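Local coordinates for legionella ubiquitin-specific protease A domain-containing protein (Legionella pneumophila subsp. pneumophila, PDB 5DGG), which probably acts as a ubiquitin-specific cysteine protease of Legionella, a metaeffector candidate, this piece being its central, protease-like domain, at residues V27-Y31 with V96-Y100; V52-M56 with V67-P72; F86-P91 with H119-P125; N155-T161 with T175-E179. All coordinates share one frame; numbering follows the deposited sequence. Where two conformers were deposited one is given.

Contact 1: residues V27-Y31 with V96-Y100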
loop_
_atom_site.group_PDB
_atom_site.type_symbol
_atom_site.label_atom_id
_atom_site.label_comp_id
_atom_site.label_asym_id
_atom_site.label_seq_id
_atom_site.Cartn_x
_atom_site.Cartn_y
_atom_site.Cartn_z
ATOM N N VAL A 27 -5.173 3.971 6.395
ATOM C CA VAL A 27 -5.581 2.575 6.332
ATOM C C VAL A 27 -7.073 2.382 6.035
ATOM O O VAL A 27 -7.951 3.088 6.555
ATOM C CB VAL A 27 -5.210 1.789 7.597
ATOM C CG1 VAL A 27 -3.702 1.749 7.770
ATOM C CG2 VAL A 27 -5.906 2.360 8.819
ATOM N N LEU A 28 -7.350 1.423 5.163
ATOM C CA LEU A 28 -8.717 1.060 4.831
ATOM C C LEU A 28 -8.995 -0.318 5.413
ATOM O O LEU A 28 -8.154 -1.198 5.343
ATOM C CB LEU A 28 -8.925 0.963 3.334
ATOM C CG LEU A 28 -9.434 2.094 2.552
ATOM C CD1 LEU A 28 -9.736 1.568 1.150
ATOM C CD2 LEU A 28 -10.668 2.690 3.242
ATOM N N ASN A 29 -10.185 -0.497 5.970
ATOM C CA ASN A 29 -10.624 -1.787 6.459
ATOM C C ASN A 29 -11.649 -2.346 5.477
ATOM O O ASN A 29 -12.799 -1.880 5.424
ATOM C CB ASN A 29 -11.291 -1.561 7.820
ATOM C CG ASN A 29 -11.731 -2.814 8.447
ATOM O OD1 ASN A 29 -12.272 -3.723 7.808
ATOM N ND2 ASN A 29 -11.441 -2.917 9.730
ATOM N N ARG A 30 -11.283 -3.388 4.755
ATOM C CA ARG A 30 -12.138 -3.887 3.669
ATOM C C ARG A 30 -13.389 -4.569 4.144
ATOM O O ARG A 30 -14.313 -4.744 3.360
ATOM C CB ARG A 30 -11.388 -4.833 2.730
ATOM C CG ARG A 30 -10.953 -6.124 3.326
ATOM C CD ARG A 30 -10.014 -6.907 2.371
ATOM N NE ARG A 30 -10.842 -7.845 1.620
ATOM C CZ ARG A 30 -10.860 -9.156 1.799
ATOM N NH1 ARG A 30 -10.005 -9.753 2.636
ATOM N NH2 ARG A 30 -11.717 -9.884 1.094
ATOM N N TYR A 31 -13.457 -4.930 5.426
ATOM C CA TYR A 31 -14.699 -5.529 5.991
ATOM C C TYR A 31 -15.750 -4.545 6.457
ATOM O O TYR A 31 -16.938 -4.878 6.516
ATOM C CB TYR A 31 -14.348 -6.433 7.137
ATOM C CG TYR A 31 -13.537 -7.570 6.622
ATOM C CD1 TYR A 31 -14.123 -8.522 5.826
ATOM C CD2 TYR A 31 -12.229 -7.680 6.907
ATOM C CE1 TYR A 31 -13.384 -9.563 5.309
ATOM C CE2 TYR A 31 -11.474 -8.714 6.394
ATOM C CZ TYR A 31 -12.068 -9.640 5.579
ATOM O OH TYR A 31 -11.377 -10.716 5.060
ATOM N N VAL A 96 -8.411 -10.987 -4.379
ATOM C CA VAL A 96 -9.391 -10.675 -3.368
ATOM C C VAL A 96 -9.723 -9.165 -3.337
ATOM O O VAL A 96 -10.756 -8.761 -2.822
ATOM C CB VAL A 96 -8.907 -11.230 -2.002
ATOM C CG1 VAL A 96 -7.937 -10.283 -1.314
ATOM C CG2 VAL A 96 -10.074 -11.552 -1.107
ATOM N N LEU A 97 -8.861 -8.319 -3.905
ATOM C CA LEU A 97 -9.108 -6.882 -3.946
ATOM C C LEU A 97 -9.700 -6.354 -5.230
ATOM O O LEU A 97 -10.038 -5.172 -5.260
ATOM C CB LEU A 97 -7.829 -6.062 -3.659
ATOM C CG LEU A 97 -7.253 -6.203 -2.244
ATOM C CD1 LEU A 97 -6.033 -5.328 -2.098
ATOM C CD2 LEU A 97 -8.248 -5.856 -1.179
ATOM N N ASP A 98 -9.835 -7.173 -6.270
ATOM C CA ASP A 98 -10.246 -6.646 -7.586
ATOM C C ASP A 98 -11.592 -5.943 -7.499
ATOM O O ASP A 98 -11.721 -4.775 -7.871
ATOM C CB ASP A 98 -10.324 -7.735 -8.660
ATOM C CG ASP A 98 -8.968 -8.290 -9.068
ATOM O OD1 ASP A 98 -7.903 -7.805 -8.601
ATOM O OD2 ASP A 98 -8.932 -9.288 -9.833
ATOM N N ASP A 99 -12.594 -6.627 -6.950
ATOM C CA ASP A 99 -13.956 -6.086 -6.903
ATOM C C ASP A 99 -14.050 -4.917 -5.975
ATOM O O ASP A 99 -14.722 -3.955 -6.283
ATOM C CB ASP A 99 -14.933 -7.138 -6.382
ATOM C CG ASP A 99 -15.309 -8.142 -7.437
ATOM O OD1 ASP A 99 -15.551 -7.725 -8.601
ATOM O OD2 ASP A 99 -15.347 -9.351 -7.103
ATOM N N TYR A 100 -13.367 -5.055 -4.841
ATOM C CA TYR A 100 -13.339 -4.061 -3.794
ATOM C C TYR A 100 -12.831 -2.754 -4.317
ATOM O O TYR A 100 -13.474 -1.711 -4.126
ATOM C CB TYR A 100 -12.471 -4.520 -2.608
ATOM C CG TYR A 100 -12.413 -3.534 -1.460
ATOM C CD1 TYR A 100 -13.520 -3.361 -0.616
ATOM C CD2 TYR A 100 -11.284 -2.772 -1.208
ATOM C CE1 TYR A 100 -13.467 -2.464 0.438
ATOM C CE2 TYR A 100 -11.232 -1.869 -0.166
ATOM C CZ TYR A 100 -12.342 -1.740 0.666
ATOM O OH TYR A 100 -12.359 -0.854 1.695
HETATM O O HOH W 1 -14.346 -0.805 3.281
#

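Contact 2: residues V52-M56 with V67-P72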
loop_
_atom_site.group_PDB
_atom_site.type_symbol
_atom_site.label_atom_id
_atom_site.label_comp_id
_atom_site.label_asym_id
_atom_site.label_seq_id
_atom_site.Cartn_x
_atom_site.Cartn_y
_atom_site.Cartn_z
ATOM N N VAL A 52 -2.015 15.594 -8.252
ATOM C CA VAL A 52 -1.804 14.252 -7.721
ATOM C C VAL A 52 -1.627 13.303 -8.880
ATOM O O VAL A 52 -2.443 13.283 -9.812
ATOM C CB VAL A 52 -3.034 13.793 -6.919
ATOM C CG1 VAL A 52 -2.906 12.319 -6.535
ATOM C CG2 VAL A 52 -3.202 14.673 -5.710
ATOM N N HIS A 53 -0.544 12.531 -8.845
ATOM C CA HIS A 53 -0.308 11.557 -9.877
ATOM C C HIS A 53 -0.324 10.102 -9.381
ATOM O O HIS A 53 -0.581 9.191 -10.158
ATOM C CB HIS A 53 1.013 11.813 -10.544
ATOM C CG HIS A 53 1.141 11.051 -11.799
ATOM N ND1 HIS A 53 0.558 11.466 -12.976
ATOM C CD2 HIS A 53 1.668 9.833 -12.046
ATOM C CE1 HIS A 53 0.800 10.567 -13.917
ATOM N NE2 HIS A 53 1.451 9.557 -13.367
ATOM N N TYR A 54 -0.029 9.895 -8.105
ATOM C CA TYR A 54 -0.012 8.566 -7.522
ATOM C C TYR A 54 -0.803 8.564 -6.215
ATOM O O TYR A 54 -0.752 9.518 -5.453
ATOM C CB TYR A 54 1.385 8.112 -7.215
ATOM C CG TYR A 54 2.314 8.142 -8.355
ATOM C CD1 TYR A 54 2.362 7.077 -9.214
ATOM C CD2 TYR A 54 3.199 9.206 -8.557
ATOM C CE1 TYR A 54 3.197 7.058 -10.288
ATOM C CE2 TYR A 54 4.063 9.204 -9.671
ATOM C CZ TYR A 54 4.068 8.090 -10.499
ATOM O OH TYR A 54 4.871 7.936 -11.634
ATOM N N ILE A 55 -1.548 7.480 -5.971
ATOM C CA ILE A 55 -2.321 7.293 -4.734
ATOM C C ILE A 55 -2.041 5.889 -4.213
ATOM O O ILE A 55 -2.243 4.949 -4.948
ATOM C CB ILE A 55 -3.828 7.475 -4.969
ATOM C CG1 ILE A 55 -4.127 8.843 -5.577
ATOM C CG2 ILE A 55 -4.526 7.353 -3.637
ATOM C CD1 ILE A 55 -5.540 9.120 -6.046
ATOM N N MET A 56 -1.535 5.769 -2.982
ATOM C CA MET A 56 -1.313 4.500 -2.317
ATOM C C MET A 56 -2.350 4.255 -1.215
ATOM O O MET A 56 -2.697 5.155 -0.435
ATOM C CB MET A 56 0.041 4.438 -1.637
ATOM C CG MET A 56 1.223 4.982 -2.393
ATOM S SD MET A 56 2.658 4.389 -1.463
ATOM C CE MET A 56 3.869 5.060 -2.524
ATOM N N VAL A 67 -2.439 -1.114 -2.373
ATOM C CA VAL A 67 -3.047 -0.666 -3.582
ATOM C C VAL A 67 -2.324 0.574 -4.074
ATOM O O VAL A 67 -2.198 1.568 -3.315
ATOM C CB VAL A 67 -4.520 -0.309 -3.302
ATOM C CG1 VAL A 67 -5.176 0.341 -4.513
ATOM C CG2 VAL A 67 -5.257 -1.523 -2.840
ATOM N N TYR A 68 -1.879 0.554 -5.318
ATOM C CA TYR A 68 -1.101 1.656 -5.918
ATOM C C TYR A 68 -1.726 2.088 -7.223
ATOM O O TYR A 68 -1.706 1.338 -8.215
ATOM C CB TYR A 68 0.389 1.281 -6.096
ATOM C CG TYR A 68 0.898 0.649 -4.862
ATOM C CD1 TYR A 68 1.391 1.427 -3.853
ATOM C CD2 TYR A 68 0.882 -0.734 -4.690
ATOM C CE1 TYR A 68 1.806 0.878 -2.675
ATOM C CE2 TYR A 68 1.287 -1.295 -3.517
ATOM C CZ TYR A 68 1.729 -0.486 -2.503
ATOM O OH TYR A 68 2.211 -1.010 -1.319
ATOM N N LEU A 69 -2.289 3.293 -7.213
ATOM C CA LEU A 69 -2.932 3.869 -8.389
ATOM C C LEU A 69 -2.018 4.905 -9.020
ATOM O O LEU A 69 -1.511 5.808 -8.322
ATOM C CB LEU A 69 -4.277 4.528 -8.007
ATOM C CG LEU A 69 -5.117 5.165 -9.126
ATOM C CD1 LEU A 69 -5.705 4.154 -10.102
ATOM C CD2 LEU A 69 -6.274 5.974 -8.547
ATOM N N SER A 70 -1.806 4.762 -10.311
ATOM C CA SER A 70 -1.006 5.656 -11.121
ATOM C C SER A 70 -1.912 6.233 -12.172
ATOM O O SER A 70 -2.624 5.503 -12.887
ATOM C CB SER A 70 0.145 4.913 -11.841
ATOM O OG SER A 70 0.995 4.328 -10.929
ATOM N N LYS A 71 -1.904 7.551 -12.297
ATOM C CA LYS A 71 -2.696 8.241 -13.338
ATOM C C LYS A 71 -2.064 8.148 -14.702
ATOM O O LYS A 71 -0.855 7.814 -14.829
ATOM C CB LYS A 71 -2.864 9.693 -12.945
ATOM C CG LYS A 71 -3.798 9.846 -11.802
ATOM C CD LYS A 71 -4.176 11.293 -11.634
ATOM C CE LYS A 71 -4.851 11.491 -10.317
ATOM N NZ LYS A 71 -5.261 12.919 -10.235
ATOM N N PRO A 72 -2.859 8.440 -15.770
ATOM C CA PRO A 72 -2.273 8.307 -17.137
ATOM C C PRO A 72 -1.090 9.256 -17.440
ATOM O O PRO A 72 -1.079 10.396 -16.978
ATOM C CB PRO A 72 -3.467 8.572 -18.076
ATOM C CG PRO A 72 -4.532 9.205 -17.235
ATOM C CD PRO A 72 -4.275 8.856 -15.798
HETATM O O HOH W 2 2.093 7.286 -14.896
#

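Contact 3: residues F86-P91 with H119-P125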
loop_
_atom_site.group_PDB
_atom_site.type_symbol
_atom_site.label_atom_id
_atom_site.label_comp_id
_atom_site.label_asym_id
_atom_site.label_seq_id
_atom_site.Cartn_x
_atom_site.Cartn_y
_atom_site.Cartn_z
ATOM N N PHE A 86 -1.033 -5.403 -4.584
ATOM C CA PHE A 86 0.128 -6.130 -4.028
ATOM C C PHE A 86 -0.309 -6.997 -2.848
ATOM O O PHE A 86 -0.920 -6.517 -1.911
ATOM C CB PHE A 86 1.203 -5.136 -3.568
ATOM C CG PHE A 86 2.307 -5.735 -2.758
ATOM C CD1 PHE A 86 3.348 -6.398 -3.370
ATOM C CD2 PHE A 86 2.289 -5.638 -1.368
ATOM C CE1 PHE A 86 4.380 -6.933 -2.616
ATOM C CE2 PHE A 86 3.315 -6.149 -0.622
ATOM C CZ PHE A 86 4.377 -6.793 -1.251
ATOM N N ASP A 87 0.005 -8.276 -2.921
ATOM C CA ASP A 87 -0.228 -9.166 -1.807
ATOM C C ASP A 87 1.124 -9.763 -1.357
ATOM O O ASP A 87 1.846 -10.375 -2.162
ATOM C CB ASP A 87 -1.179 -10.247 -2.285
ATOM C CG ASP A 87 -1.616 -11.181 -1.186
ATOM O OD1 ASP A 87 -0.808 -11.506 -0.298
ATOM O OD2 ASP A 87 -2.780 -11.633 -1.232
ATOM N N PRO A 88 1.498 -9.571 -0.070
ATOM C CA PRO A 88 2.743 -10.122 0.458
ATOM C C PRO A 88 2.956 -11.617 0.151
ATOM O O PRO A 88 4.113 -12.067 0.073
ATOM C CB PRO A 88 2.591 -9.902 1.958
ATOM C CG PRO A 88 1.773 -8.665 2.044
ATOM C CD PRO A 88 0.800 -8.772 0.931
ATOM N N TYR A 89 1.893 -12.379 -0.042
ATOM C CA TYR A 89 2.049 -13.855 -0.253
ATOM C C TYR A 89 2.400 -14.161 -1.688
ATOM O O TYR A 89 2.954 -15.213 -1.980
ATOM C CB TYR A 89 0.791 -14.657 0.088
ATOM C CG TYR A 89 0.572 -14.986 1.548
ATOM C CD1 TYR A 89 1.165 -14.255 2.560
ATOM C CD2 TYR A 89 -0.285 -16.017 1.907
ATOM C CE1 TYR A 89 0.871 -14.509 3.899
ATOM C CE2 TYR A 89 -0.542 -16.317 3.241
ATOM C CZ TYR A 89 0.049 -15.569 4.234
ATOM O OH TYR A 89 -0.221 -15.854 5.560
ATOM N N GLY A 90 2.077 -13.243 -2.585
ATOM C CA GLY A 90 2.309 -13.454 -3.999
ATOM C C GLY A 90 1.124 -12.921 -4.766
ATOM O O GLY A 90 0.070 -12.664 -4.184
ATOM N N PRO A 91 1.272 -12.754 -6.091
ATOM C CA PRO A 91 0.201 -12.055 -6.838
ATOM C C PRO A 91 -1.186 -12.710 -6.847
ATOM O O PRO A 91 -2.188 -11.997 -6.860
ATOM C CB PRO A 91 0.765 -11.949 -8.251
ATOM C CG PRO A 91 1.810 -13.020 -8.340
ATOM C CD PRO A 91 2.371 -13.210 -6.952
ATOM N N HIS A 119 -1.866 -7.736 -10.676
ATOM C CA HIS A 119 -1.592 -8.311 -9.358
ATOM C C HIS A 119 -0.098 -8.440 -9.177
ATOM O O HIS A 119 0.571 -8.849 -10.115
ATOM C CB HIS A 119 -2.205 -9.694 -9.251
ATOM C CG HIS A 119 -3.690 -9.686 -9.272
ATOM N ND1 HIS A 119 -4.435 -10.795 -9.593
ATOM C CD2 HIS A 119 -4.581 -8.681 -9.067
ATOM C CE1 HIS A 119 -5.723 -10.501 -9.531
ATOM N NE2 HIS A 119 -5.841 -9.213 -9.236
ATOM N N THR A 120 0.431 -8.115 -8.001
ATOM C CA THR A 120 1.862 -8.290 -7.739
ATOM C C THR A 120 2.099 -8.924 -6.379
ATOM O O THR A 120 1.231 -8.952 -5.516
ATOM C CB THR A 120 2.636 -6.952 -7.767
ATOM O OG1 THR A 120 2.054 -6.104 -6.800
ATOM C CG2 THR A 120 2.571 -6.285 -9.139
ATOM N N GLY A 121 3.297 -9.445 -6.209
ATOM C CA GLY A 121 3.801 -9.886 -4.894
ATOM C C GLY A 121 5.303 -9.559 -4.795
ATOM O O GLY A 121 5.880 -9.043 -5.715
ATOM N N PRO A 122 5.934 -9.854 -3.666
ATOM C CA PRO A 122 7.324 -9.530 -3.493
ATOM C C PRO A 122 8.289 -10.547 -4.088
ATOM O O PRO A 122 7.915 -11.666 -4.376
ATOM C CB PRO A 122 7.495 -9.506 -1.953
ATOM C CG PRO A 122 6.489 -10.493 -1.485
ATOM C CD PRO A 122 5.343 -10.457 -2.460
ATOM N N LYS A 123 9.532 -10.133 -4.223
ATOM C CA LYS A 123 10.619 -11.040 -4.662
ATOM C C LYS A 123 10.801 -12.189 -3.690
ATOM O O LYS A 123 10.986 -13.333 -4.115
ATOM C CB LYS A 123 11.932 -10.295 -4.759
ATOM C CG LYS A 123 11.936 -9.218 -5.820
ATOM C CD LYS A 123 13.332 -8.633 -6.030
ATOM C CE LYS A 123 13.349 -7.827 -7.323
ATOM N NZ LYS A 123 14.369 -6.752 -7.284
ATOM N N HIS A 124 10.724 -11.899 -2.391
ATOM C CA HIS A 124 11.010 -12.914 -1.358
ATOM C C HIS A 124 9.863 -13.052 -0.334
ATOM O O HIS A 124 9.993 -12.685 0.848
ATOM C CB HIS A 124 12.348 -12.598 -0.648
ATOM C CG HIS A 124 13.448 -12.174 -1.569
ATOM N ND1 HIS A 124 14.152 -13.050 -2.360
ATOM C CD2 HIS A 124 13.967 -10.951 -1.822
ATOM C CE1 HIS A 124 15.054 -12.391 -3.066
ATOM N NE2 HIS A 124 14.978 -11.117 -2.737
ATOM N N PRO A 125 8.730 -13.606 -0.768
ATOM C CA PRO A 125 7.593 -13.721 0.130
ATOM C C PRO A 125 7.886 -14.707 1.243
ATOM O O PRO A 125 8.658 -15.651 1.036
ATOM C CB PRO A 125 6.496 -14.279 -0.762
ATOM C CG PRO A 125 7.214 -14.992 -1.842
ATOM C CD PRO A 125 8.450 -14.189 -2.082
#

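Contact 4: residues N155-T161 with T175-E179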
loop_
_atom_site.group_PDB
_atom_site.type_symbol
_atom_site.label_atom_id
_atom_site.label_comp_id
_atom_site.label_asym_id
_atom_site.label_seq_id
_atom_site.Cartn_x
_atom_site.Cartn_y
_atom_site.Cartn_z
ATOM N N ASN A 155 12.142 5.192 3.185
ATOM C CA ASN A 155 12.982 4.605 4.204
ATOM C C ASN A 155 13.828 3.556 3.520
ATOM O O ASN A 155 13.381 2.435 3.317
ATOM C CB ASN A 155 12.134 3.967 5.299
ATOM C CG ASN A 155 12.964 3.458 6.462
ATOM O OD1 ASN A 155 13.996 2.809 6.283
ATOM N ND2 ASN A 155 12.507 3.744 7.660
ATOM N N PRO A 156 15.073 3.907 3.170
ATOM C CA PRO A 156 15.885 2.992 2.365
ATOM C C PRO A 156 16.173 1.684 3.076
ATOM O O PRO A 156 16.330 0.650 2.431
ATOM C CB PRO A 156 17.191 3.770 2.138
ATOM C CG PRO A 156 16.904 5.176 2.496
ATOM C CD PRO A 156 15.764 5.173 3.467
ATOM N N ILE A 157 16.201 1.706 4.402
ATOM C CA ILE A 157 16.482 0.483 5.142
ATOM C C ILE A 157 15.395 -0.549 4.907
ATOM O O ILE A 157 15.676 -1.727 4.664
ATOM C CB ILE A 157 16.630 0.731 6.638
ATOM C CG1 ILE A 157 17.761 1.751 6.895
ATOM C CG2 ILE A 157 16.967 -0.575 7.326
ATOM C CD1 ILE A 157 17.803 2.283 8.323
ATOM N N LEU A 158 14.142 -0.106 4.979
ATOM C CA LEU A 158 13.036 -1.015 4.677
ATOM C C LEU A 158 13.034 -1.490 3.233
ATOM O O LEU A 158 12.750 -2.656 2.977
ATOM C CB LEU A 158 11.684 -0.376 5.015
ATOM C CG LEU A 158 11.474 0.104 6.428
ATOM C CD1 LEU A 158 10.090 0.703 6.530
ATOM C CD2 LEU A 158 11.631 -0.993 7.457
ATOM N N ILE A 159 13.318 -0.601 2.285
ATOM C CA ILE A 159 13.353 -0.999 0.897
ATOM C C ILE A 159 14.429 -2.043 0.622
ATOM O O ILE A 159 14.183 -3.010 -0.077
ATOM C CB ILE A 159 13.624 0.202 -0.014
ATOM C CG1 ILE A 159 12.432 1.147 0.010
ATOM C CG2 ILE A 159 13.927 -0.255 -1.428
ATOM C CD1 ILE A 159 12.722 2.512 -0.584
ATOM N N ASP A 160 15.636 -1.791 1.135
ATOM C CA ASP A 160 16.774 -2.687 0.863
ATOM C C ASP A 160 16.630 -3.992 1.616
ATOM O O ASP A 160 17.037 -5.029 1.118
ATOM C CB ASP A 160 18.139 -2.043 1.196
ATOM C CG ASP A 160 18.395 -0.720 0.429
ATOM O OD1 ASP A 160 17.698 -0.422 -0.576
ATOM O OD2 ASP A 160 19.275 0.037 0.881
ATOM N N THR A 161 16.043 -3.972 2.805
ATOM C CA THR A 161 15.780 -5.246 3.481
ATOM C C THR A 161 14.789 -6.084 2.669
ATOM O O THR A 161 15.042 -7.284 2.331
ATOM C CB THR A 161 15.313 -5.038 4.913
ATOM O OG1 THR A 161 16.334 -4.325 5.627
ATOM C CG2 THR A 161 15.044 -6.382 5.591
ATOM N N THR A 175 13.745 -4.681 11.237
ATOM C CA THR A 175 13.883 -3.308 10.763
ATOM C C THR A 175 12.601 -2.502 11.021
ATOM O O THR A 175 12.676 -1.314 11.298
ATOM C CB THR A 175 14.337 -3.197 9.292
ATOM O OG1 THR A 175 13.434 -3.894 8.433
ATOM C CG2 THR A 175 15.720 -3.800 9.101
ATOM N N THR A 176 11.432 -3.134 10.963
ATOM C CA THR A 176 10.208 -2.394 11.210
ATOM C C THR A 176 10.142 -1.973 12.710
ATOM O O THR A 176 9.731 -0.843 13.017
ATOM C CB THR A 176 8.941 -3.128 10.723
ATOM O OG1 THR A 176 8.820 -4.377 11.367
ATOM C CG2 THR A 176 8.991 -3.364 9.227
ATOM N N ARG A 177 10.594 -2.829 13.622
ATOM C CA ARG A 177 10.656 -2.460 15.054
ATOM C C ARG A 177 11.585 -1.294 15.287
ATOM O O ARG A 177 11.185 -0.250 15.810
ATOM C CB ARG A 177 11.108 -3.647 15.895
ATOM C CG ARG A 177 10.033 -4.708 15.992
ATOM C CD ARG A 177 10.567 -6.079 16.383
ATOM N NE ARG A 177 10.477 -6.355 17.826
ATOM C CZ ARG A 177 9.339 -6.591 18.488
ATOM N NH1 ARG A 177 8.162 -6.559 17.861
ATOM N NH2 ARG A 177 9.366 -6.838 19.793
ATOM N N GLU A 178 12.827 -1.471 14.858
ATOM C CA GLU A 178 13.838 -0.429 14.983
ATOM C C GLU A 178 13.430 0.879 14.364
ATOM O O GLU A 178 13.621 1.919 14.968
ATOM C CB GLU A 178 15.169 -0.863 14.361
ATOM C CG GLU A 178 16.117 -1.544 15.317
ATOM C CD GLU A 178 16.246 -0.796 16.641
ATOM O OE1 GLU A 178 15.902 -1.398 17.678
ATOM O OE2 GLU A 178 16.651 0.394 16.648
ATOM N N GLU A 179 12.878 0.861 13.167
ATOM C CA GLU A 179 12.516 2.123 12.509
ATOM C C GLU A 179 11.342 2.786 13.236
ATOM O O GLU A 179 11.199 4.020 13.239
ATOM C CB GLU A 179 12.179 1.913 11.027
ATOM C CG GLU A 179 13.389 1.528 10.189
ATOM C CD GLU A 179 14.519 2.518 10.308
ATOM O OE1 GLU A 179 14.369 3.659 9.830
ATOM O OE2 GLU A 179 15.564 2.163 10.893
#

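Contact 1: residues V27-Y31 with V96-Y100
At the end of edge strand 22-29, L28 and R30 meet Y100 of helix 98-108, joining the rim of the central sheet to the helix between strands 81-86 and 115-120. R30 CB lies over one face of the Y100 ring as a CH-pi contact, 4.0 Å from the ring centroid and 16° off its normal. L28 comes to the same ring from the edge, near its plane: its CD1 is 4.0 Å from Y100 CE2 and 3.6 Å from Y100 OH. The phenol reaches this far because Y100 CG is anti to the backbone N (chi1 -179°), so that the ring projects from the helix towards the strand. No direct hydrogen bond spans the two segments. Instead, a water donates to N29 O at 2.9 Å and lies near Y100 OH, a leg short enough to be doubtful. The strand leaves the sheet here through an Asx turn, in which Y31 N donates to N29 OD1 at 2.9 Å, in the carbonyl plane. Beyond its CB, the R30 chain bends at chi3 (-95°), and its CD passes 4.1 Å from L97 CD2. Further out it crosses V96, but the detail there is doubtful, since V96 has two conformers. On the sheet side, L28 is tied by backbone hydrogen bonds to P58 and G60, while S35 and I39 of helix 33-47 pack on its side chain. A36 of that helix touches Y100, and R65 meets the side chains of R30, V96 and L97.

Contact 2: residues V52-M56 with V67-P72
I55 and L69 form the hydrogen-bonded pair of an antiparallel hairpin, I55 N donating to L69 O at 2.9 Å and L69 N to I55 O at 2.8 Å. Their side chains run together off one face. Y54 with S70 and M56 with Y68 are the flanking non-hydrogen-bonded pairs, on the other face. There M56 SD lies at the edge of the Y68 ring, in its plane and 3.8 Å from CE1, a Met-aromatic contact; S70 OG similarly meets the edge of Y54, 3.5 Å from CD1. Past the strand ends, K71 N still donates to H53 O. The H53 side chain, CG anti to the backbone N (chi1 -166°), sets one ring face over K71 CB, and a water joins H53 NE2 to K71 O. The extended K71 chain runs alongside the backbone to V52 O, which NZ reaches with a weak bond of 2.9 Å; V47 O and D46 O also hold this amine. Further out, S140 OG bonds Y68 OH and F147 stacks on Y54. The hairpin lies between strands 22-29 and 81-86 of the five-stranded sheet, with helix 33-47 packed against I55 and L69.

Contact 3: residues F86-P91 with H119-P125
With F86 CG anti to the backbone N (chi1 169°), the phenyl ring extends past T120 to P122, where F86 CE1 packs 3.7 Å from P122 CD. T120 OG1 sits between its own backbone N and carbonyl carbon (chi1 58°), which places it at the edge of the F86 ring, in plane and 3.5 Å from F86 CB; E84 OE2 bonds this hydroxyl. F86 and T120 form a parallel bridge, and just beyond it D87 N donates to T120 O at 2.9 Å, nearly straight (168°); F86 CA and P91 CA also approach that oxygen. Segment 86-91 then folds into a type I turn from D87 to G90, closed by G90 N to D87 O, while D87 OD1 takes Y89 N in an Asx turn. G121 has no side chain, and its CA comes to 4.0 Å from G90 CA. P122 CD and P125 CB lie 3.2 and 3.4 Å from P88 O, and H119 CB 3.3 Å from P91 O. D87 OD1 also bonds H63 NE2, and OD2 pairs with R65. With C132 touching Y89, this is consistent with the His-Asp-Cys site of a clan CA-like cysteine protease. Strand 81-86 thus meets edge strand 115-120 beneath helix 132-146, whose F135 touches P88 and P122 and whose Y139 stacks on F86.

Contact 4: residues N155-T161 with T175-E179
L158 and T175 make the close-packed part of this antiparallel helix pair, whose short axes run 179° apart at 10.2 Å. The two side chains run past each other, with L158 CD2 3.6 Å from T175 OG1; the same methyl also reaches T176 CG2 and E179 CG. One turn along, T161 and T175 meet tip to tip, T161 OG1 coming 3.6 Å from T175 CG2. Both hydroxyls are held within their own helices: T161 OG1 donates to I157 O, which takes T161 N from the opposite face of its plane, and T175 OG1 bonds L172 O. At the other end the contact is polar. N155 is the N-cap of helix 156-165, its OD1 accepting from L158 N at 3.2 Å with the donor above the carbonyl plane. Its ND2 turns the other way and gives E179 OE1 a 2.9 Å bond, met on the anti side of a carboxylate lying nearly perpendicular (86°) to the amide. The E179 chain, bent at chi2 (-55°), brings the carboxylate back over this helix end. The solvent side belongs to I157, which still touches E179 OE2 with CD1 at 3.4 Å but meets T175 only at CG2 to CG2, 3.9 Å. Towards the interior, L14 of helix 8-14 touches L158, T176 and E179, and helix 132-146 supplies H141 beneath N155 and L158 and D134 to bond T176 OG1.

In the fold
Contacts 1, 2 and 3 all reach the same mixed sheet and touch one another, whereas contact 4 lies in the helical part. L97 CD1 of contact 1 packs 4.0 Å from V67 CG2 of contact 2, and Y68 CE2 of contact 2 lies 3.8 Å from F86 CB of contact 3. Contacts 1 and 3 alternate along the chain and are joined by a probable hydrogen bond of 2.6 Å between D98 OD1 and H119 NE2. R65 also connects them, packing on contact 1 and pairing with D87 of the probable active site. Contact 4 comes within about 6 Å of contact 3 (nearest atoms), but its centre is about 26 Å from that of contact 1.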